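Local coordinates for DUF4785 domain-containing protein (Legionella pneumophila subsp. pneumophila, PDB 4KH9) that is of unknown function but binds calcium and is built as three consecutive domains, the central and C-terminal ones of the E-set clan, at residues 280-285 and 330-335; 71-76 and 153-158; 203-208 and 229-234; 290-295 and 321-326. All blocks are in the same frame, centred on the assembly; numbering follows the deposited sequence. Where two conformers were deposited one is given.

Interaction 1: residues 280-285 and 330-335; sequences PLTFVV and QFTFDN
Phe283, Phe331 and Phe333 form an aromatic cluster on one face of an antiparallel strand pair, 281-285 against 330-333, in the C-terminal domain, a beta sandwich of the E-set clan. This is the tight side. The Phe331 ring swings beneath the neighbouring strand because its CG sits between the backbone N and the carbonyl carbon (chi1 64°), and Phe283 CB then rests over one of its faces, 3.8 Å from the ring centroid. The Phe283 and Phe331 rings are near parallel but slid apart, with little overlap. Phe283 meets Phe333 rim to rim instead, CE1 to CD2 at 3.5 Å with the planes at 69°. Leu297 and Leu346 of the facing sheet close over the cluster.

The other face, carrying Thr282, Val284, Gln330 and Thr332, is the more solvent-facing side, although Thr282 is buried. Here the extended Gln330 chain lays its CG 3.5 Å from Thr282 CG2, and the two threonine hydroxyls form a weak hydrogen bond, with Pro280 O also within reach of Thr282 OG1. Between the faces, Phe283 and Phe331 pair their backbones in both directions. Back at the cluster, Val285 CG2 abuts the Phe331 edge in the ring plane, 3.4 Å from CE1.

Interaction 2: residues 71-76 and 153-158; sequences AVVRIT and ISVLDK
Backbone pairing of two central strands is the main contact here: 72-76 runs antiparallel to 153-156 in the middle of a four-stranded sheet of the N-terminal domain, flanked by strands 48-54 and 123-126. Val72 N gives a 2.8 Å bond to Leu156 O, and Leu156 N returns one to Val72 O. Arg74 and Ser154 repeat the exchange two residues on, and Val73 CA, between these hydrogen-bonded pairs, brings its hydrogen to Ser154 O.

In this antiparallel ladder the side chains alternate between two unlike faces. Val73, Ile75, Ile153 and Val155 make the buried one, where the two isoleucines lie side by side pointing the same way; Ile153 CD1 reaches 3.5 Å from Ile75 CG1, and Leu138 of another sheet packs on both. The face of Val72, Arg74, Ser154 and Leu156 is more open. In one of its two conformers, Arg74 bends at chi3 (59°) and folds its guanidinium over Ser154, whose CB lies 3.7 Å above the plane. A water donates to Val72 O at 3.3 Å. Past the strand end Asp157 centres an inverse gamma turn, its carboxylate taking the backbone N-H groups of Leu67 and Ala68 and a salt bridge from Arg255.

Interaction 3: residues 203-208 and 229-234; sequences GPKGQV and SELNDR
Gln207 reaches across from one loop to meet Ser229 and Leu231 of another, in the central E-set domain. Its side chain leaves between the backbone N and the carbonyl carbon (chi1 65°) and bends again at chi2, which turns the amide so that its two ends face different loops. NE2 points outward to Ser229 OG, 3.2 Å away and lying in the amide plane, with a nearly straight N-H (165°). OE1 turns back into its own loop and accepts from Lys205 N at 2.9 Å, also in plane, within the type I turn that runs from Gly203 to Gly206. Held at both ends, the amide has little freedom to rotate.

Leu231 slides past this amide in the opposite direction, its CD1 3.7 Å from Gln207 NE2 and close to Lys205 CG as well. Pro204 and Asp233 meet at a slant, the proline CD 3.5 Å from Asp233 OD1. A water sits between the loops, accepting from Gln207 NE2; its approach to Asp233 OD1 is unusually short, so that bond is less certain. The other carboxylate oxygen, OD2, takes the indole N-H of Trp238, whose side chain also touches Pro204, Gln207 and Ser229.

Joined by one direct hydrogen bond and a less certain water bridge beside small apolar touches, the two loops form a polar surface contact in which Gln207 carries most of the directional bonding.

Interaction 4: residues 290-295 and 321-326; sequences ATASRY and WLEPGK
Trp321 lies against the backbone at Ser293 in a five-stranded sheet of the C-terminal domain, in which 293-302 is the central strand and 312-322 its neighbour.

The backbone hydrogen bonds form one antiparallel pair: Leu322 N donates almost straight to Ser293 O at 2.8 Å, and Ser293 N returns a longer bond to Leu322 O. That same Leu322 O also receives the CA hydrogen of Ala292.

The indole makes the contacts over a flat face. With CG anti to the backbone N (chi1 176°), it folds across the partner strand and covers the Ser293 peptide with one face, Ser293 C lying 3.6 Å from Trp321 CE3. Ala292 CB touches CZ2 of the same ring, and Arg22 makes a cation-pi contact with it.

Apolar packing adds two patches, one beside the pair and one beyond its end. Leu322 and Tyr295 meet at a slant, Leu322 CD1 3.7 Å from Tyr295 CD2, while the Pro324 ring sits on the chain at Ala290 and Ala292.

Two side-chain hydrogen bonds lie within a segment. Trp321 NE1 reaches Glu323 OE2 at 3.0 Å, in the indole plane but above that of the carboxylate. Tyr295 OH donates to Thr291 O at 2.6 Å, linking the strand to the loop just before it. Others lead outside: Ser293 OG to Asp353, and Arg294 to the carbonyls of Ser21 and Glu23, close in sequence to Asp27, a calcium-site residue without its ion in this model.

With its N-H tied to Glu323, the indole is fixed in rotation over the peptide, and the nearby carboxylate would probably make the ring more electron-rich toward Arg22.

Overall arrangement
Interactions 1 and 4 belong to the C-terminal domain, and both use strand 325-333; interaction 4 is nested within the loop that interaction 1 closes, their centres about 21 Å apart. Interaction 1 is the buried one, rich in phenylalanine, whereas interaction 4 is partly buried and leans on an indole laid over backbone atoms. Interaction 2, on the opposite side of the chain's centre and with its own centre about 56 Å from that of interaction 1, is again antiparallel pairing, but with aliphatic rather than aromatic packing on its inner face. Interaction 3 differs from the other three: a surface contact between loops of the central domain, joined by side-chain and water bonds without strand pairing.

Interaction 1: residues 280-285 and 330-335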
loop_
_atom_site.group_PDB
_atom_site.type_symbol
_atom_site.label_atom_id
_atom_site.label_comp_id
_atom_site.label_asym_id
_atom_site.label_seq_id
_atom_site.Cartn_x
_atom_site.Cartn_y
_atom_site.Cartn_z
ATOM N N PRO A 280 22.836 27.166 24.636
ATOM C CA PRO A 280 22.381 25.781 24.403
ATOM C C PRO A 280 22.754 25.292 22.993
ATOM O O PRO A 280 22.993 26.109 22.104
ATOM C CB PRO A 280 20.865 25.882 24.611
ATOM C CG PRO A 280 20.518 27.270 24.180
ATOM C CD PRO A 280 21.727 28.133 24.474
ATOM N N LEU A 281 22.833 23.957 22.802
ATOM C CA LEU A 281 23.165 23.325 21.518
ATOM C C LEU A 281 22.106 23.667 20.493
ATOM O O LEU A 281 21.025 23.077 20.494
ATOM C CB LEU A 281 23.299 21.808 21.694
ATOM C CG LEU A 281 24.125 21.032 20.675
ATOM C CD1 LEU A 281 25.388 21.793 20.216
ATOM C CD2 LEU A 281 24.493 19.679 21.227
ATOM N N THR A 282 22.407 24.657 19.635
ATOM C CA THR A 282 21.458 25.161 18.654
ATOM C C THR A 282 22.042 25.039 17.259
ATOM O O THR A 282 23.216 25.359 17.027
ATOM C CB THR A 282 21.065 26.610 18.998
ATOM O OG1 THR A 282 20.573 26.650 20.331
ATOM C CG2 THR A 282 19.982 27.152 18.106
ATOM N N PHE A 283 21.199 24.568 16.329
ATOM C CA PHE A 283 21.566 24.376 14.933
ATOM C C PHE A 283 20.649 25.170 14.053
ATOM O O PHE A 283 19.517 25.446 14.444
ATOM C CB PHE A 283 21.517 22.886 14.541
ATOM C CG PHE A 283 22.388 21.992 15.380
ATOM C CD1 PHE A 283 21.920 21.465 16.582
ATOM C CD2 PHE A 283 23.695 21.710 14.997
ATOM C CE1 PHE A 283 22.750 20.697 17.394
ATOM C CE2 PHE A 283 24.520 20.924 15.805
ATOM C CZ PHE A 283 24.039 20.425 16.997
ATOM N N VAL A 284 21.140 25.547 12.870
ATOM C CA VAL A 284 20.373 26.283 11.869
ATOM C C VAL A 284 20.465 25.528 10.535
ATOM O O VAL A 284 21.545 25.100 10.135
ATOM C CB VAL A 284 20.750 27.786 11.716
ATOM C CG1 VAL A 284 20.212 28.619 12.874
ATOM C CG2 VAL A 284 22.248 28.003 11.535
ATOM N N VAL A 285 19.332 25.347 9.869
ATOM C CA VAL A 285 19.277 24.637 8.585
ATOM C C VAL A 285 18.617 25.534 7.560
ATOM O O VAL A 285 17.546 26.081 7.839
ATOM C CB VAL A 285 18.540 23.263 8.662
ATOM C CG1 VAL A 285 18.821 22.398 7.424
ATOM C CG2 VAL A 285 18.904 22.494 9.913
ATOM N N GLN A 330 15.689 26.886 12.880
ATOM C CA GLN A 330 16.517 26.702 14.046
ATOM C C GLN A 330 15.963 25.606 14.955
ATOM O O GLN A 330 14.766 25.542 15.163
ATOM C CB GLN A 330 16.556 28.047 14.796
ATOM C CG GLN A 330 17.747 28.218 15.695
ATOM C CD GLN A 330 17.618 29.464 16.524
ATOM O OE1 GLN A 330 17.316 29.399 17.718
ATOM N NE2 GLN A 330 17.775 30.630 15.899
ATOM N N PHE A 331 16.826 24.746 15.494
ATOM C CA PHE A 331 16.409 23.709 16.436
ATOM C C PHE A 331 17.480 23.587 17.491
ATOM O O PHE A 331 18.646 23.870 17.211
ATOM C CB PHE A 331 16.077 22.359 15.765
ATOM C CG PHE A 331 17.197 21.639 15.064
ATOM C CD1 PHE A 331 17.496 21.913 13.732
ATOM C CD2 PHE A 331 17.936 20.660 15.723
ATOM C CE1 PHE A 331 18.525 21.231 13.076
ATOM C CE2 PHE A 331 18.977 19.994 15.073
ATOM C CZ PHE A 331 19.248 20.263 13.746
ATOM N N THR A 332 17.072 23.221 18.714
ATOM C CA THR A 332 17.929 23.174 19.892
ATOM C C THR A 332 17.802 21.868 20.663
ATOM O O THR A 332 16.725 21.284 20.714
ATOM C CB THR A 332 17.517 24.342 20.845
ATOM O OG1 THR A 332 17.392 25.559 20.125
ATOM C CG2 THR A 332 18.482 24.544 22.012
ATOM N N PHE A 333 18.889 21.471 21.328
ATOM C CA PHE A 333 18.935 20.329 22.239
ATOM C C PHE A 333 19.336 20.812 23.632
ATOM O O PHE A 333 19.985 21.858 23.760
ATOM C CB PHE A 333 19.888 19.226 21.748
ATOM C CG PHE A 333 19.542 18.668 20.390
ATOM C CD1 PHE A 333 18.482 17.782 20.230
ATOM C CD2 PHE A 333 20.294 19.005 19.271
ATOM C CE1 PHE A 333 18.192 17.240 18.977
ATOM C CE2 PHE A 333 19.992 18.464 18.024
ATOM C CZ PHE A 333 18.925 17.609 17.880
ATOM N N ASP A 334 18.970 20.043 24.667
ATOM C CA ASP A 334 19.282 20.404 26.045
ATOM C C ASP A 334 20.746 20.120 26.419
ATOM O O ASP A 334 21.417 21.058 26.864
ATOM C CB ASP A 334 18.338 19.685 27.016
ATOM C CG ASP A 334 16.947 20.285 27.008
ATOM O OD1 ASP A 334 16.839 21.526 26.931
ATOM O OD2 ASP A 334 15.974 19.523 27.138
ATOM N N ASN A 335 21.236 18.858 26.260
ATOM C CA ASN A 335 22.589 18.395 26.647
ATOM C C ASN A 335 22.804 18.576 28.166
ATOM O O ASN A 335 21.981 18.133 28.968
ATOM C CB ASN A 335 23.719 19.099 25.847
ATOM C CG ASN A 335 25.105 18.508 26.033
ATOM O OD1 ASN A 335 25.279 17.419 26.593
ATOM N ND2 ASN A 335 26.122 19.173 25.499
#

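Interaction 2: residues 71-76 and 153-158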
loop_
_atom_site.group_PDB
_atom_site.type_symbol
_atom_site.label_atom_id
_atom_site.label_comp_id
_atom_site.label_asym_id
_atom_site.label_seq_id
_atom_site.Cartn_x
_atom_site.Cartn_y
_atom_site.Cartn_z
ATOM N N ALA A 71 -12.283 -23.555 -0.464
ATOM C CA ALA A 71 -12.020 -22.166 -0.768
ATOM C C ALA A 71 -13.135 -21.290 -0.213
ATOM O O ALA A 71 -14.278 -21.748 -0.076
ATOM C CB ALA A 71 -11.880 -21.952 -2.270
ATOM N N VAL A 72 -12.802 -20.038 0.121
ATOM C CA VAL A 72 -13.788 -19.098 0.664
ATOM C C VAL A 72 -14.127 -18.062 -0.430
ATOM O O VAL A 72 -13.231 -17.515 -1.054
ATOM C CB VAL A 72 -13.268 -18.453 1.961
ATOM C CG1 VAL A 72 -14.280 -17.452 2.516
ATOM C CG2 VAL A 72 -12.946 -19.540 3.028
ATOM N N VAL A 73 -15.417 -17.878 -0.704
ATOM C CA VAL A 73 -15.913 -16.999 -1.774
ATOM C C VAL A 73 -16.800 -15.888 -1.181
ATOM O O VAL A 73 -17.673 -16.159 -0.356
ATOM C CB VAL A 73 -16.662 -17.815 -2.859
ATOM C CG1 VAL A 73 -17.187 -16.919 -3.991
ATOM C CG2 VAL A 73 -15.759 -18.920 -3.430
ATOM N N ARG A 74 -16.548 -14.634 -1.626
ATOM C CA ARG A 74 -17.316 -13.468 -1.202
ATOM C C ARG A 74 -17.812 -12.691 -2.425
ATOM O O ARG A 74 -17.030 -12.364 -3.314
ATOM C CB ARG A 74 -16.480 -12.569 -0.274
ATOM C CG ARG A 74 -17.256 -11.365 0.289
ATOM C CD ARG A 74 -16.511 -10.592 1.350
ATOM N NE ARG A 74 -15.233 -10.039 0.889
ATOM C CZ ARG A 74 -14.037 -10.511 1.238
ATOM N NH1 ARG A 74 -13.937 -11.574 2.026
ATOM N NH2 ARG A 74 -12.931 -9.931 0.786
ATOM N N ILE A 75 -19.110 -12.388 -2.455
ATOM C CA ILE A 75 -19.730 -11.621 -3.539
ATOM C C ILE A 75 -20.428 -10.407 -2.916
ATOM O O ILE A 75 -21.347 -10.588 -2.117
ATOM C CB ILE A 75 -20.714 -12.519 -4.326
ATOM C CG1 ILE A 75 -20.019 -13.793 -4.855
ATOM C CG2 ILE A 75 -21.474 -11.727 -5.430
ATOM C CD1 ILE A 75 -20.861 -15.077 -4.564
ATOM N N THR A 76 -19.972 -9.188 -3.245
ATOM C CA THR A 76 -20.550 -7.942 -2.713
ATOM C C THR A 76 -20.953 -7.037 -3.879
ATOM O O THR A 76 -20.210 -6.938 -4.856
ATOM C CB THR A 76 -19.592 -7.210 -1.737
ATOM O OG1 THR A 76 -18.448 -6.757 -2.446
ATOM C CG2 THR A 76 -19.138 -8.096 -0.572
ATOM N N ILE A 153 -15.995 -10.035 -6.698
ATOM C CA ILE A 153 -15.862 -11.444 -6.355
ATOM C C ILE A 153 -14.504 -11.598 -5.729
ATOM O O ILE A 153 -13.507 -11.223 -6.343
ATOM C CB ILE A 153 -16.047 -12.423 -7.547
ATOM C CG1 ILE A 153 -17.310 -12.132 -8.378
ATOM C CG2 ILE A 153 -15.990 -13.910 -7.066
ATOM C CD1 ILE A 153 -18.616 -12.225 -7.707
ATOM N N SER A 154 -14.457 -12.164 -4.545
ATOM C CA SER A 154 -13.209 -12.435 -3.858
ATOM C C SER A 154 -13.111 -13.938 -3.583
ATOM O O SER A 154 -14.046 -14.537 -3.049
ATOM C CB SER A 154 -13.119 -11.627 -2.574
ATOM O OG SER A 154 -11.897 -11.896 -1.917
ATOM N N VAL A 155 -12.026 -14.553 -4.026
ATOM C CA VAL A 155 -11.801 -15.981 -3.836
ATOM C C VAL A 155 -10.542 -16.165 -3.030
ATOM O O VAL A 155 -9.476 -15.815 -3.502
ATOM C CB VAL A 155 -11.729 -16.768 -5.183
ATOM C CG1 VAL A 155 -11.471 -18.261 -4.944
ATOM C CG2 VAL A 155 -13.004 -16.565 -6.030
ATOM N N LEU A 156 -10.668 -16.725 -1.828
ATOM C CA LEU A 156 -9.554 -17.098 -0.992
ATOM C C LEU A 156 -9.387 -18.612 -1.123
ATOM O O LEU A 156 -10.228 -19.384 -0.652
ATOM C CB LEU A 156 -9.712 -16.648 0.464
ATOM C CG LEU A 156 -8.638 -17.178 1.444
ATOM C CD1 LEU A 156 -7.267 -16.566 1.154
ATOM C CD2 LEU A 156 -9.068 -16.975 2.892
ATOM N N ASP A 157 -8.310 -19.032 -1.780
ATOM C CA ASP A 157 -8.010 -20.452 -1.980
ATOM C C ASP A 157 -7.177 -20.864 -0.763
ATOM O O ASP A 157 -5.973 -21.115 -0.839
ATOM C CB ASP A 157 -7.287 -20.627 -3.342
ATOM C CG ASP A 157 -7.406 -22.010 -3.973
ATOM O OD1 ASP A 157 -8.054 -22.908 -3.355
ATOM O OD2 ASP A 157 -6.879 -22.193 -5.080
ATOM N N LYS A 158 -7.852 -20.822 0.382
ATOM C CA LYS A 158 -7.359 -20.990 1.733
ATOM C C LYS A 158 -6.397 -22.183 1.888
ATOM O O LYS A 158 -5.403 -22.064 2.617
ATOM C CB LYS A 158 -8.578 -21.177 2.692
ATOM C CG LYS A 158 -8.236 -21.062 4.167
ATOM C CD LYS A 158 -9.454 -21.105 5.084
ATOM C CE LYS A 158 -9.017 -20.884 6.504
ATOM N NZ LYS A 158 -10.164 -20.652 7.423
HETATM O O HOH W 1 -12.945 -14.472 0.080
#

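Interaction 3: residues 203-208 and 229-234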
loop_
_atom_site.group_PDB
_atom_site.type_symbol
_atom_site.label_atom_id
_atom_site.label_comp_id
_atom_site.label_asym_id
_atom_site.label_seq_id
_atom_site.Cartn_x
_atom_site.Cartn_y
_atom_site.Cartn_z
ATOM N N GLY A 203 -3.513 5.294 -7.099
ATOM C CA GLY A 203 -3.346 6.382 -6.151
ATOM C C GLY A 203 -4.576 6.665 -5.315
ATOM O O GLY A 203 -5.664 6.198 -5.646
ATOM N N PRO A 204 -4.417 7.464 -4.236
ATOM C CA PRO A 204 -5.553 7.761 -3.332
ATOM C C PRO A 204 -6.767 8.396 -3.999
ATOM O O PRO A 204 -7.863 8.203 -3.492
ATOM C CB PRO A 204 -4.961 8.757 -2.338
ATOM C CG PRO A 204 -3.514 8.489 -2.353
ATOM C CD PRO A 204 -3.157 8.047 -3.725
ATOM N N LYS A 205 -6.590 9.135 -5.104
ATOM C CA LYS A 205 -7.718 9.749 -5.818
ATOM C C LYS A 205 -8.217 8.851 -6.952
ATOM O O LYS A 205 -9.079 9.260 -7.732
ATOM C CB LYS A 205 -7.333 11.132 -6.381
ATOM C CG LYS A 205 -7.015 12.220 -5.332
ATOM C CD LYS A 205 -8.249 12.751 -4.574
ATOM C CE LYS A 205 -7.909 13.847 -3.587
ATOM N NZ LYS A 205 -7.490 15.112 -4.256
ATOM N N GLY A 206 -7.697 7.631 -7.027
ATOM C CA GLY A 206 -8.030 6.688 -8.095
ATOM C C GLY A 206 -7.225 6.893 -9.373
ATOM O O GLY A 206 -7.513 6.241 -10.370
ATOM N N GLN A 207 -6.183 7.758 -9.367
ATOM C CA GLN A 207 -5.342 7.938 -10.568
ATOM C C GLN A 207 -4.525 6.640 -10.813
ATOM O O GLN A 207 -4.094 5.977 -9.859
ATOM C CB GLN A 207 -4.433 9.188 -10.463
ATOM C CG GLN A 207 -3.352 9.165 -9.367
ATOM C CD GLN A 207 -3.790 9.654 -7.994
ATOM O OE1 GLN A 207 -4.765 9.212 -7.391
ATOM N NE2 GLN A 207 -3.004 10.517 -7.416
ATOM N N VAL A 208 -4.387 6.243 -12.067
ATOM C CA VAL A 208 -3.743 4.983 -12.414
ATOM C C VAL A 208 -2.460 5.211 -13.211
ATOM O O VAL A 208 -2.430 5.995 -14.157
ATOM C CB VAL A 208 -4.733 4.066 -13.208
ATOM C CG1 VAL A 208 -4.033 2.839 -13.804
ATOM C CG2 VAL A 208 -5.905 3.629 -12.326
ATOM N N SER A 229 2.734 11.696 -10.450
ATOM C CA SER A 229 1.490 12.320 -10.009
ATOM C C SER A 229 1.829 13.646 -9.312
ATOM O O SER A 229 2.790 13.693 -8.550
ATOM C CB SER A 229 0.744 11.379 -9.071
ATOM O OG SER A 229 -0.404 11.995 -8.519
ATOM N N GLU A 230 1.085 14.713 -9.598
ATOM C CA GLU A 230 1.350 16.028 -8.999
ATOM C C GLU A 230 0.387 16.329 -7.861
ATOM O O GLU A 230 0.479 17.397 -7.248
ATOM C CB GLU A 230 1.272 17.144 -10.056
ATOM C CG GLU A 230 2.415 17.091 -11.055
ATOM C CD GLU A 230 2.358 18.160 -12.126
ATOM O OE1 GLU A 230 2.735 19.317 -11.833
ATOM O OE2 GLU A 230 1.956 17.838 -13.266
ATOM N N LEU A 231 -0.496 15.383 -7.549
ATOM C CA LEU A 231 -1.515 15.529 -6.527
ATOM C C LEU A 231 -1.016 15.179 -5.139
ATOM O O LEU A 231 -0.176 14.292 -4.970
ATOM C CB LEU A 231 -2.729 14.641 -6.839
ATOM C CG LEU A 231 -3.389 14.771 -8.203
ATOM C CD1 LEU A 231 -4.555 13.813 -8.292
ATOM C CD2 LEU A 231 -3.870 16.217 -8.488
ATOM N N ASN A 232 -1.583 15.870 -4.142
ATOM C CA ASN A 232 -1.322 15.675 -2.730
ATOM C C ASN A 232 -2.085 14.405 -2.285
ATOM O O ASN A 232 -3.283 14.302 -2.519
ATOM C CB ASN A 232 -1.736 16.947 -1.952
ATOM C CG ASN A 232 -1.692 16.841 -0.447
ATOM O OD1 ASN A 232 -1.100 15.943 0.134
ATOM N ND2 ASN A 232 -2.318 17.781 0.235
ATOM N N ASP A 233 -1.387 13.435 -1.689
ATOM C CA ASP A 233 -2.021 12.181 -1.264
ATOM C C ASP A 233 -2.743 12.294 0.097
ATOM O O ASP A 233 -3.478 11.376 0.449
ATOM C CB ASP A 233 -0.977 11.053 -1.212
ATOM C CG ASP A 233 -0.411 10.687 -2.576
ATOM O OD1 ASP A 233 -1.106 10.909 -3.597
ATOM O OD2 ASP A 233 0.674 10.109 -2.621
ATOM N N ARG A 234 -2.538 13.405 0.841
ATOM C CA ARG A 234 -3.133 13.734 2.146
ATOM C C ARG A 234 -3.021 12.558 3.167
ATOM O O ARG A 234 -4.006 12.162 3.814
ATOM C CB ARG A 234 -4.604 14.170 1.999
ATOM C CG ARG A 234 -4.823 15.380 1.101
ATOM C CD ARG A 234 -6.240 15.878 1.200
ATOM N NE ARG A 234 -6.463 16.526 2.493
ATOM C CZ ARG A 234 -7.621 17.038 2.888
ATOM N NH1 ARG A 234 -8.683 16.986 2.094
ATOM N NH2 ARG A 234 -7.733 17.591 4.087
HETATM O O HOH W 2 -3.347 11.406 -4.454
#

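Interaction 4: residues 290-295 and 321-326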
loop_
_atom_site.group_PDB
_atom_site.type_symbol
_atom_site.label_atom_id
_atom_site.label_comp_id
_atom_site.label_asym_id
_atom_site.label_seq_id
_atom_site.Cartn_x
_atom_site.Cartn_y
_atom_site.Cartn_z
ATOM N N ALA A 290 8.852 25.274 -2.062
ATOM C CA ALA A 290 8.170 25.479 -3.342
ATOM C C ALA A 290 6.698 25.817 -3.135
ATOM O O ALA A 290 6.130 26.558 -3.943
ATOM C CB ALA A 290 8.300 24.224 -4.205
ATOM N N THR A 291 6.065 25.251 -2.079
ATOM C CA THR A 291 4.635 25.441 -1.795
ATOM C C THR A 291 4.423 25.885 -0.347
ATOM O O THR A 291 4.967 25.268 0.567
ATOM C CB THR A 291 3.869 24.139 -2.094
ATOM O OG1 THR A 291 3.831 23.955 -3.501
ATOM C CG2 THR A 291 2.440 24.137 -1.568
ATOM N N ALA A 292 3.591 26.930 -0.156
ATOM C CA ALA A 292 3.209 27.480 1.142
ATOM C C ALA A 292 2.495 26.396 1.961
ATOM O O ALA A 292 1.488 25.835 1.515
ATOM C CB ALA A 292 2.312 28.709 0.951
ATOM N N SER A 293 3.072 26.031 3.108
ATOM C CA SER A 293 2.508 24.967 3.941
ATOM C C SER A 293 3.126 24.991 5.303
ATOM O O SER A 293 4.012 25.796 5.574
ATOM C CB SER A 293 2.739 23.596 3.283
ATOM O OG SER A 293 2.008 22.556 3.915
ATOM N N ARG A 294 2.678 24.081 6.162
ATOM C CA ARG A 294 3.273 23.895 7.480
ATOM C C ARG A 294 4.281 22.764 7.388
ATOM O O ARG A 294 3.967 21.660 6.936
ATOM C CB ARG A 294 2.206 23.633 8.553
ATOM C CG ARG A 294 2.804 23.553 9.948
ATOM C CD ARG A 294 1.722 23.384 10.993
ATOM N NE ARG A 294 2.297 23.411 12.334
ATOM C CZ ARG A 294 2.733 24.499 12.963
ATOM N NH1 ARG A 294 2.703 25.682 12.362
ATOM N NH2 ARG A 294 3.243 24.405 14.179
ATOM N N TYR A 295 5.502 23.041 7.823
ATOM C CA TYR A 295 6.589 22.072 7.770
ATOM C C TYR A 295 7.197 21.854 9.139
ATOM O O TYR A 295 7.251 22.788 9.965
ATOM C CB TYR A 295 7.687 22.557 6.810
ATOM C CG TYR A 295 7.239 22.687 5.375
ATOM C CD1 TYR A 295 7.336 21.614 4.494
ATOM C CD2 TYR A 295 6.762 23.894 4.880
ATOM C CE1 TYR A 295 6.919 21.727 3.165
ATOM C CE2 TYR A 295 6.367 24.027 3.545
ATOM C CZ TYR A 295 6.466 22.943 2.686
ATOM O OH TYR A 295 6.033 23.042 1.382
ATOM N N TRP A 321 4.992 27.714 9.716
ATOM C CA TRP A 321 4.389 27.979 8.417
ATOM C C TRP A 321 5.454 28.574 7.522
ATOM O O TRP A 321 6.112 29.536 7.948
ATOM C CB TRP A 321 3.191 28.921 8.536
ATOM C CG TRP A 321 2.611 29.283 7.201
ATOM C CD1 TRP A 321 2.915 30.372 6.427
ATOM C CD2 TRP A 321 1.635 28.524 6.468
ATOM N NE1 TRP A 321 2.199 30.329 5.251
ATOM C CE2 TRP A 321 1.404 29.207 5.251
ATOM C CE3 TRP A 321 0.885 27.368 6.756
ATOM C CZ2 TRP A 321 0.509 28.736 4.293
ATOM C CZ3 TRP A 321 -0.009 26.903 5.811
ATOM C CH2 TRP A 321 -0.207 27.594 4.599
ATOM N N LEU A 322 5.641 28.019 6.293
ATOM C CA LEU A 322 6.666 28.551 5.394
ATOM C C LEU A 322 6.077 28.867 4.020
ATOM O O LEU A 322 5.455 28.013 3.395
ATOM C CB LEU A 322 7.866 27.574 5.242
ATOM C CG LEU A 322 8.648 27.175 6.507
ATOM C CD1 LEU A 322 9.540 25.978 6.247
ATOM C CD2 LEU A 322 9.457 28.337 7.079
ATOM N N GLU A 323 6.293 30.095 3.546
ATOM C CA GLU A 323 5.864 30.516 2.210
ATOM C C GLU A 323 6.914 30.060 1.195
ATOM O O GLU A 323 8.054 29.795 1.620
ATOM C CB GLU A 323 5.686 32.057 2.165
ATOM C CG GLU A 323 4.476 32.595 2.908
ATOM C CD GLU A 323 3.131 32.323 2.265
ATOM O OE1 GLU A 323 3.067 32.221 1.018
ATOM O OE2 GLU A 323 2.128 32.268 3.010
ATOM N N PRO A 324 6.622 30.012 -0.141
ATOM C CA PRO A 324 7.682 29.650 -1.106
ATOM C C PRO A 324 8.915 30.564 -0.972
ATOM O O PRO A 324 8.774 31.755 -0.713
ATOM C CB PRO A 324 7.001 29.833 -2.456
ATOM C CG PRO A 324 5.546 29.685 -2.170
ATOM C CD PRO A 324 5.346 30.303 -0.836
ATOM N N GLY A 325 10.102 29.982 -1.077
ATOM C CA GLY A 325 11.368 30.707 -0.972
ATOM C C GLY A 325 12.397 30.020 -0.095
ATOM O O GLY A 325 12.245 28.842 0.254
ATOM N N LYS A 326 13.469 30.746 0.252
ATOM C CA LYS A 326 14.547 30.242 1.099
ATOM C C LYS A 326 14.331 30.697 2.536
ATOM O O LYS A 326 13.903 31.834 2.771
ATOM C CB LYS A 326 15.933 30.678 0.590
ATOM C CG LYS A 326 16.413 29.900 -0.630
ATOM C CD LYS A 326 17.836 30.316 -1.090
ATOM C CE LYS A 326 17.897 31.601 -1.900
ATOM N NZ LYS A 326 19.295 32.009 -2.199
#